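Local coordinates for protein (R)-specific secondary-alkylsulfatase (Pseudomonas sp., PDB 4AXH) that hydrolyses secondary alkyl sulfates enantioselectively with inversion of configuration, a zinc-dependent reaction that yields (S)-alcohols and leaves unreacted sulfate esters behind, at residues E58-A63 against N112-L117; A463-M468 against N485-A490; I583-R588 against G643-L648. One frame throughout, in Å; residues are numbered along the deposited sequence. Where two conformers were deposited one is given.

Interaction 1. Residues E58-A63 against N112-L117; sequences EEFEAA and NNIAGL
At the entry to strand 116-119 of the metallo-beta-lactamase-type sheet, Ile114, in the link between helix 103-111 and that strand, packs against Phe60 and Ala63 of helix 58-64. Ile114 sits at the centre of an inverse gamma turn, where the chain swings from the helix into the strand, and its side chain points at the second half of segment 58-63. Both of its branches are used. The CG1 branch lies anti to the carbonyl carbon, chi1 -61°, and carries CD1 in between the two partners: CD1 is 3.7 Å from CB of Ala63 and 4.1 Å from CD1 of Phe60. The phenyl ring takes this methyl at its edge, near the ring plane, and the two side chains cross at about a right angle. The other branch, CG2, lies against the helix backbone, 3.4 Å from the carbonyl O of Ala63. No hydrogen bond links the segments; the contact is apolar packing. Within the helix, the amide N of Ala63 bonds to O of Glu59 at 2.8 Å, a regular helical bond of the turn that carries Phe60 and Ala63.

Phe60 reaches further, onto Arg107, Gln110 and Leu111, so it covers the end of helix 103-111 as well as the turn that follows. Just beyond the turn the chain enters the sheet: Gly116 bonds through its backbone to Arg128 and Leu117 to Ile68 and Ala69, while the Leu117 side chain packs against Leu162 and Tyr163 of helix 153-164. This is helix-to-loop packing at the entry to a sheet strand in the alpha-beta sandwich of the metallo-beta-lactamase superfamily.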
loop_
_atom_site.group_PDB
_atom_site.type_symbol
_atom_site.label_atom_id
_atom_site.label_comp_id
_atom_site.label_asym_id
_atom_site.label_seq_id
_atom_site.Cartn_x
_atom_site.Cartn_y
_atom_site.Cartn_z
ATOM N N GLU A 58 34.445 7.368 12.959
ATOM C CA GLU A 58 34.330 8.121 11.701
ATOM C C GLU A 58 33.136 9.090 11.721
ATOM O O GLU A 58 33.287 10.222 11.280
ATOM C CB GLU A 58 34.201 7.158 10.523
ATOM C CG GLU A 58 35.518 6.810 9.853
ATOM C CD GLU A 58 35.389 6.375 8.402
ATOM O OE1 GLU A 58 34.737 7.102 7.614
ATOM O OE2 GLU A 58 35.966 5.322 8.043
ATOM N N GLU A 59 31.973 8.656 12.262
ATOM C CA GLU A 59 30.785 9.486 12.331
ATOM C C GLU A 59 30.956 10.663 13.293
ATOM O O GLU A 59 30.527 11.762 12.956
ATOM C CB GLU A 59 29.511 8.664 12.592
ATOM C CG GLU A 59 29.185 7.673 11.487
ATOM C CD GLU A 59 27.716 7.312 11.336
ATOM O OE1 GLU A 59 27.048 7.055 12.363
ATOM O OE2 GLU A 59 27.244 7.238 10.179
ATOM N N PHE A 60 31.611 10.443 14.472
ATOM C CA PHE A 60 31.922 11.494 15.444
ATOM C C PHE A 60 32.845 12.520 14.835
ATOM O O PHE A 60 32.658 13.704 15.091
ATOM C CB PHE A 60 32.544 10.929 16.707
ATOM C CG PHE A 60 31.509 10.333 17.620
ATOM C CD1 PHE A 60 30.513 11.133 18.194
ATOM C CD2 PHE A 60 31.535 8.985 17.927
ATOM C CE1 PHE A 60 29.544 10.582 19.011
ATOM C CE2 PHE A 60 30.576 8.440 18.758
ATOM C CZ PHE A 60 29.582 9.241 19.294
ATOM N N GLU A 61 33.817 12.082 14.006
ATOM C CA GLU A 61 34.743 12.964 13.311
ATOM C C GLU A 61 33.975 13.747 12.255
ATOM O O GLU A 61 34.196 14.943 12.123
ATOM C CB GLU A 61 35.915 12.182 12.674
ATOM C CG GLU A 61 37.129 13.057 12.371
ATOM C CD GLU A 61 37.977 12.655 11.172
ATOM O OE1 GLU A 61 38.709 11.641 11.266
ATOM O OE2 GLU A 61 37.928 13.374 10.144
ATOM N N ALA A 62 33.070 13.074 11.512
ATOM C CA ALA A 62 32.278 13.723 10.459
ATOM C C ALA A 62 31.215 14.703 11.024
ATOM O O ALA A 62 30.851 15.650 10.365
ATOM C CB ALA A 62 31.632 12.694 9.595
ATOM N N ALA A 63 30.760 14.495 12.239
ATOM C CA ALA A 63 29.796 15.396 12.825
ATOM C C ALA A 63 30.470 16.633 13.429
ATOM O O ALA A 63 29.943 17.723 13.264
ATOM C CB ALA A 63 28.954 14.670 13.877
ATOM N N ASN A 112 23.600 13.013 17.239
ATOM C CA ASN A 112 22.491 13.950 17.031
ATOM C C ASN A 112 22.514 15.146 17.988
ATOM O O ASN A 112 21.707 16.069 17.837
ATOM C CB ASN A 112 21.137 13.197 17.059
ATOM C CG ASN A 112 20.854 12.405 15.806
ATOM O OD1 ASN A 112 21.277 12.775 14.715
ATOM N ND2 ASN A 112 20.108 11.307 15.925
ATOM N N ASN A 113 23.443 15.125 18.957
ATOM C CA ASN A 113 23.679 16.180 19.939
ATOM C C ASN A 113 24.650 17.204 19.385
ATOM O O ASN A 113 24.694 18.333 19.887
ATOM C CB ASN A 113 24.229 15.615 21.235
ATOM C CG ASN A 113 23.239 14.951 22.123
ATOM O OD1 ASN A 113 23.367 13.783 22.453
ATOM N ND2 ASN A 113 22.338 15.703 22.662
ATOM N N ILE A 114 25.444 16.817 18.353
ATOM C CA ILE A 114 26.405 17.718 17.705
ATOM C C ILE A 114 25.619 18.751 16.902
ATOM O O ILE A 114 25.317 18.536 15.725
ATOM C CB ILE A 114 27.582 16.996 16.958
ATOM C CG1 ILE A 114 28.410 16.144 17.954
ATOM C CG2 ILE A 114 28.525 18.011 16.290
ATOM C CD1 ILE A 114 28.696 14.718 17.528
ATOM N N ALA A 115 25.208 19.833 17.609
ATOM C CA ALA A 115 24.361 20.912 17.077
ATOM C C ALA A 115 25.097 22.232 16.879
ATOM O O ALA A 115 26.077 22.518 17.582
ATOM C CB ALA A 115 23.162 21.129 17.983
ATOM N N GLY A 116 24.613 23.019 15.920
ATOM C CA GLY A 116 25.174 24.334 15.650
ATOM C C GLY A 116 25.377 24.694 14.196
ATOM O O GLY A 116 24.661 24.201 13.310
ATOM N N LEU A 117 26.335 25.626 13.964
ATOM C CA LEU A 117 26.691 26.118 12.633
ATOM C C LEU A 117 27.960 25.423 12.230
ATOM O O LEU A 117 28.861 25.297 13.048
ATOM C CB LEU A 117 26.848 27.667 12.609
ATOM C CG LEU A 117 27.324 28.296 11.281
ATOM C CD1 LEU A 117 26.315 28.112 10.183
ATOM C CD2 LEU A 117 27.744 29.750 11.470
#

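Interaction 2. Residues A463-M468 against N485-A490; sequences AVLKQM and NHLVFA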
loop_
_atom_site.group_PDB
_atom_site.type_symbol
_atom_site.label_atom_id
_atom_site.label_comp_id
_atom_site.label_asym_id
_atom_site.label_seq_id
_atom_site.Cartn_x
_atom_site.Cartn_y
_atom_site.Cartn_z
ATOM N N ALA A 463 -4.952 -15.927 36.192
ATOM C CA ALA A 463 -4.094 -16.914 35.521
ATOM C C ALA A 463 -3.197 -16.244 34.488
ATOM O O ALA A 463 -1.991 -16.500 34.475
ATOM C CB ALA A 463 -4.935 -17.998 34.871
ATOM N N VAL A 464 -3.772 -15.328 33.676
ATOM C CA VAL A 464 -3.022 -14.577 32.676
ATOM C C VAL A 464 -1.975 -13.670 33.357
ATOM O O VAL A 464 -0.861 -13.569 32.857
ATOM C CB VAL A 464 -3.904 -13.871 31.598
ATOM C CG1 VAL A 464 -4.906 -14.835 30.981
ATOM C CG2 VAL A 464 -4.628 -12.659 32.149
ATOM N N LEU A 465 -2.312 -13.108 34.546
ATOM C CA LEU A 465 -1.441 -12.253 35.366
ATOM C C LEU A 465 -0.227 -13.018 35.943
ATOM O O LEU A 465 0.862 -12.450 36.044
ATOM C CB LEU A 465 -2.240 -11.585 36.508
ATOM C CG LEU A 465 -2.847 -10.192 36.238
ATOM C CD1 LEU A 465 -4.095 -9.975 37.052
ATOM C CD2 LEU A 465 -1.873 -9.080 36.575
ATOM N N LYS A 466 -0.422 -14.294 36.332
ATOM C CA LYS A 466 0.631 -15.166 36.875
ATOM C C LYS A 466 1.604 -15.522 35.748
ATOM O O LYS A 466 2.816 -15.512 35.958
ATOM C CB LYS A 466 0.004 -16.454 37.463
ATOM C CG LYS A 466 0.774 -17.067 38.639
ATOM C CD LYS A 466 1.827 -18.091 38.216
ATOM C CE LYS A 466 2.732 -18.448 39.368
ATOM N NZ LYS A 466 3.995 -19.081 38.903
ATOM N N GLN A 467 1.047 -15.827 34.555
ATOM C CA GLN A 467 1.765 -16.140 33.322
ATOM C C GLN A 467 2.561 -14.934 32.831
ATOM O O GLN A 467 3.684 -15.093 32.357
ATOM C CB GLN A 467 0.786 -16.561 32.235
ATOM C CG GLN A 467 0.224 -17.947 32.433
ATOM C CD GLN A 467 -0.348 -18.446 31.148
ATOM O OE1 GLN A 467 0.314 -18.415 30.104
ATOM N NE2 GLN A 467 -1.588 -18.909 31.197
ATOM N N MET A 468 1.967 -13.743 32.933
ATOM C CA MET A 468 2.566 -12.470 32.570
ATOM C C MET A 468 3.787 -12.236 33.473
ATOM O O MET A 468 4.849 -11.845 32.972
ATOM C CB MET A 468 1.550 -11.348 32.812
ATOM C CG MET A 468 1.326 -10.426 31.643
ATOM S SD MET A 468 0.351 -8.949 32.097
ATOM C CE MET A 468 -1.299 -9.674 32.223
ATOM N N ASN A 485 -1.788 -7.190 26.680
ATOM C CA ASN A 485 -2.677 -6.508 25.740
ATOM C C ASN A 485 -4.054 -7.139 25.776
ATOM O O ASN A 485 -5.055 -6.421 25.769
ATOM C CB ASN A 485 -2.109 -6.510 24.291
ATOM C CG ASN A 485 -2.727 -5.452 23.399
ATOM O OD1 ASN A 485 -2.723 -4.245 23.738
ATOM N ND2 ASN A 485 -3.297 -5.884 22.255
ATOM N N HIS A 486 -4.101 -8.481 25.848
ATOM C CA HIS A 486 -5.360 -9.222 25.916
ATOM C C HIS A 486 -6.126 -8.873 27.179
ATOM O O HIS A 486 -7.330 -8.658 27.104
ATOM C CB HIS A 486 -5.130 -10.737 25.813
ATOM C CG HIS A 486 -4.816 -11.185 24.421
ATOM N ND1 HIS A 486 -5.634 -11.341 23.355
ATOM C CD2 HIS A 486 -3.529 -11.490 24.040
ATOM C CE1 HIS A 486 -4.853 -11.753 22.309
ATOM N NE2 HIS A 486 -3.604 -11.813 22.760
ATOM N N LEU A 487 -5.416 -8.765 28.320
ATOM C CA LEU A 487 -6.041 -8.437 29.591
ATOM C C LEU A 487 -6.518 -7.001 29.663
ATOM O O LEU A 487 -7.683 -6.792 30.000
ATOM C CB LEU A 487 -5.183 -8.825 30.812
ATOM C CG LEU A 487 -5.932 -8.847 32.163
ATOM C CD1 LEU A 487 -7.197 -9.690 32.107
ATOM C CD2 LEU A 487 -5.045 -9.356 33.269
ATOM N N VAL A 488 -5.638 -6.026 29.337
ATOM C CA VAL A 488 -5.949 -4.588 29.335
ATOM C C VAL A 488 -7.172 -4.278 28.441
ATOM O O VAL A 488 -8.023 -3.507 28.860
ATOM C CB VAL A 488 -4.699 -3.694 29.052
ATOM C CG1 VAL A 488 -5.073 -2.229 28.797
ATOM C CG2 VAL A 488 -3.698 -3.796 30.195
ATOM N N PHE A 489 -7.301 -4.927 27.268
ATOM C CA PHE A 489 -8.462 -4.711 26.402
ATOM C C PHE A 489 -9.741 -5.399 26.904
ATOM O O PHE A 489 -10.828 -4.853 26.723
ATOM C CB PHE A 489 -8.141 -5.036 24.940
ATOM C CG PHE A 489 -7.510 -3.865 24.231
ATOM C CD1 PHE A 489 -6.177 -3.534 24.448
ATOM C CD2 PHE A 489 -8.257 -3.067 23.373
ATOM C CE1 PHE A 489 -5.602 -2.426 23.816
ATOM C CE2 PHE A 489 -7.676 -1.976 22.720
ATOM C CZ PHE A 489 -6.355 -1.658 22.954
ATOM N N ALA A 490 -9.606 -6.565 27.568
ATOM C CA ALA A 490 -10.723 -7.309 28.148
ATOM C C ALA A 490 -11.299 -6.533 29.338
ATOM O O ALA A 490 -12.512 -6.533 29.542
ATOM C CB ALA A 490 -10.253 -8.685 28.604
#
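Leu487 of helix 477-490 points into the face of helix 461-474 formed by Val464, Leu465 and Met468, inside the helical dimerisation region of the alkylsulfatase. The two helices follow each other as a helical hairpin; the short segments run at 146° to one another, with their axes 10.6 Å apart at closest approach.

All direct contacts are apolar, and all of them end on one leucine. Its CG stands anti to the backbone N (chi1 -165°), which carries the two methyls out across the interface. Val464 crosses it obliquely and Leu465 at about a right angle; Met468 arrives with its chain bent at chi3 and offers only the terminal methyl. Val455 of helix 447-457 touches both Val464 and Leu487, while Ala497 of helix 495-511 also packs on the leucine.

Polar bonds lie outside this packing and tie it to the dimer. Gln467 NE2 bonds to the carbonyl O of Ala457 of the second subunit, His486 NE2 to the Tyr454 hydroxyl of that subunit, and Asn485 OD1 to its Asn438.

CD2 of Leu487 is the meeting point: it lies 3.5 Å from CG2 of Val464, 3.8 Å from CG of Leu465 and 3.9 Å from CE of Met468.

Interaction 3. Residues I583-R588 against G643-L648; sequences IALTLR and GEFFGL
Phe645, on the last helix of the C-terminal domain, reaches from helix 640-646 towards Leu585 of strand 581-588. Its CB points at the strand, and CG is set anti to the backbone N (chi1 165°), so the ring extends away from its own helix. The ring atoms nearest the strand are those at its far end: CE2 lies 4.2 Å and CZ 4.1 Å from the CD1 methyl of Leu585. That methyl comes up obliquely to the ring, and the two side chains cross at about a right angle. Leu556 of helix 549-559 and Leu592 of strand 591-596 add further apolar neighbours to the phenyl group.

Two residues along the strand, Leu587 makes the second contact: its CD2 is 4.0 Å from CD1 of Leu648, in the loop that follows the helix, the side chains lying askew. Leu560 touches both of these leucines. Thus Leu585 and Leu587, on the same side of the strand, take up Phe645 and Leu648 respectively. On the strand's next residue, Arg588 is directed differently, forming salt bridges to Asp371 and Asp374 of the second subunit.

No polar bond joins these two segments, so they meet through hydrophobic packing, without the directional pull of a hydrogen bond.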
loop_
_atom_site.group_PDB
_atom_site.type_symbol
_atom_site.label_atom_id
_atom_site.label_comp_id
_atom_site.label_asym_id
_atom_site.label_seq_id
_atom_site.Cartn_x
_atom_site.Cartn_y
_atom_site.Cartn_z
ATOM N N ILE A 583 -18.532 23.942 -7.918
ATOM C CA ILE A 583 -18.464 22.580 -7.409
ATOM C C ILE A 583 -19.858 22.075 -7.043
ATOM O O ILE A 583 -20.596 22.761 -6.345
ATOM C CB ILE A 583 -17.330 22.387 -6.329
ATOM C CG1 ILE A 583 -17.248 20.959 -5.731
ATOM C CG2 ILE A 583 -17.243 23.497 -5.282
ATOM C CD1 ILE A 583 -18.283 20.569 -4.677
ATOM N N ALA A 584 -20.222 20.887 -7.538
ATOM C CA ALA A 584 -21.534 20.298 -7.307
ATOM C C ALA A 584 -21.523 19.109 -6.334
ATOM O O ALA A 584 -21.143 17.994 -6.706
ATOM C CB ALA A 584 -22.171 19.909 -8.640
ATOM N N LEU A 585 -21.962 19.354 -5.090
ATOM C CA LEU A 585 -22.073 18.301 -4.074
ATOM C C LEU A 585 -23.352 17.546 -4.261
ATOM O O LEU A 585 -24.318 18.079 -4.807
ATOM C CB LEU A 585 -22.081 18.853 -2.639
ATOM C CG LEU A 585 -20.837 19.513 -2.066
ATOM C CD1 LEU A 585 -21.066 19.858 -0.596
ATOM C CD2 LEU A 585 -19.647 18.587 -2.141
ATOM N N THR A 586 -23.362 16.299 -3.792
ATOM C CA THR A 586 -24.512 15.391 -3.790
ATOM C C THR A 586 -24.444 14.489 -2.563
ATOM O O THR A 586 -23.400 13.893 -2.305
ATOM C CB THR A 586 -24.768 14.671 -5.153
ATOM O OG1 THR A 586 -25.198 13.325 -4.922
ATOM C CG2 THR A 586 -23.568 14.707 -6.124
ATOM N N LEU A 587 -25.529 14.458 -1.765
ATOM C CA LEU A 587 -25.654 13.636 -0.546
ATOM C C LEU A 587 -26.718 12.599 -0.809
ATOM O O LEU A 587 -27.884 12.945 -0.969
ATOM C CB LEU A 587 -26.002 14.491 0.698
ATOM C CG LEU A 587 -26.509 13.764 1.962
ATOM C CD1 LEU A 587 -25.509 12.739 2.472
ATOM C CD2 LEU A 587 -26.848 14.759 3.059
ATOM N N ARG A 588 -26.310 11.339 -0.896
ATOM C CA ARG A 588 -27.209 10.232 -1.214
ATOM C C ARG A 588 -26.835 9.045 -0.378
ATOM O O ARG A 588 -25.662 8.698 -0.300
ATOM C CB ARG A 588 -27.093 9.882 -2.709
ATOM C CG ARG A 588 -28.356 9.306 -3.290
ATOM C CD ARG A 588 -28.276 9.219 -4.802
ATOM N NE ARG A 588 -27.749 7.921 -5.198
ATOM C CZ ARG A 588 -28.476 6.943 -5.730
ATOM N NH1 ARG A 588 -29.768 7.123 -5.977
ATOM N NH2 ARG A 588 -27.913 5.787 -6.038
ATOM N N GLY A 643 -27.789 24.539 6.384
ATOM C CA GLY A 643 -27.725 24.362 7.831
ATOM C C GLY A 643 -27.949 22.919 8.231
ATOM O O GLY A 643 -27.316 22.425 9.174
ATOM N N GLU A 644 -28.850 22.240 7.480
ATOM C CA GLU A 644 -29.211 20.829 7.600
ATOM C C GLU A 644 -27.949 19.998 7.331
ATOM O O GLU A 644 -27.578 19.156 8.157
ATOM C CB GLU A 644 -30.319 20.487 6.566
ATOM C CG GLU A 644 -30.858 19.061 6.629
ATOM C CD GLU A 644 -31.963 18.693 5.647
ATOM O OE1 GLU A 644 -32.548 19.604 5.015
ATOM O OE2 GLU A 644 -32.258 17.481 5.527
ATOM N N PHE A 645 -27.274 20.279 6.194
ATOM C CA PHE A 645 -26.054 19.598 5.787
ATOM C C PHE A 645 -24.959 19.706 6.851
ATOM O O PHE A 645 -24.407 18.681 7.240
ATOM C CB PHE A 645 -25.585 20.089 4.402
ATOM C CG PHE A 645 -24.172 19.716 4.040
ATOM C CD1 PHE A 645 -23.784 18.380 3.963
ATOM C CD2 PHE A 645 -23.227 20.697 3.770
ATOM C CE1 PHE A 645 -22.470 18.036 3.648
ATOM C CE2 PHE A 645 -21.912 20.354 3.453
ATOM C CZ PHE A 645 -21.543 19.025 3.395
ATOM N N PHE A 646 -24.704 20.920 7.361
ATOM C CA PHE A 646 -23.709 21.198 8.393
ATOM C C PHE A 646 -24.003 20.549 9.749
ATOM O O PHE A 646 -23.082 20.350 10.551
ATOM C CB PHE A 646 -23.492 22.715 8.525
ATOM C CG PHE A 646 -22.599 23.267 7.447
ATOM C CD1 PHE A 646 -23.072 23.450 6.153
ATOM C CD2 PHE A 646 -21.264 23.533 7.702
ATOM C CE1 PHE A 646 -22.230 23.916 5.140
ATOM C CE2 PHE A 646 -20.425 24.012 6.691
ATOM C CZ PHE A 646 -20.915 24.198 5.415
ATOM N N GLY A 647 -25.274 20.213 9.980
ATOM C CA GLY A 647 -25.740 19.565 11.203
ATOM C C GLY A 647 -25.445 18.084 11.236
ATOM O O GLY A 647 -25.518 17.455 12.295
ATOM N N LEU A 648 -25.092 17.531 10.070
ATOM C CA LEU A 648 -24.778 16.114 9.859
ATOM C C LEU A 648 -23.270 15.824 9.905
ATOM O O LEU A 648 -22.854 14.681 9.708
ATOM C CB LEU A 648 -25.369 15.667 8.504
ATOM C CG LEU A 648 -26.884 15.768 8.381
ATOM C CD1 LEU A 648 -27.319 15.669 6.943
ATOM C CD2 LEU A 648 -27.573 14.743 9.264
#

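How the interactions relate
Along the chain the three contacts come in series, in three separate parts of the fold. Interaction 1 sits where the chain enters the eight-stranded sheet through strand 116-119, interaction 2 lies among the helices of the dimerisation region, and interaction 3 joins the five-stranded sheet of the C-terminal domain to its last helix. The centres of interactions 1 and 2 are about 45 Å apart. Those of interactions 2 and 3 are about 46 Å apart. Interactions 1 and 3, on opposite sides of the chain's centre, have centres about 55 Å apart. None touch and all lie away from the zinc site, so each packs its own region; other residues of the segments of interactions 2 and 3 also bond to the second subunit.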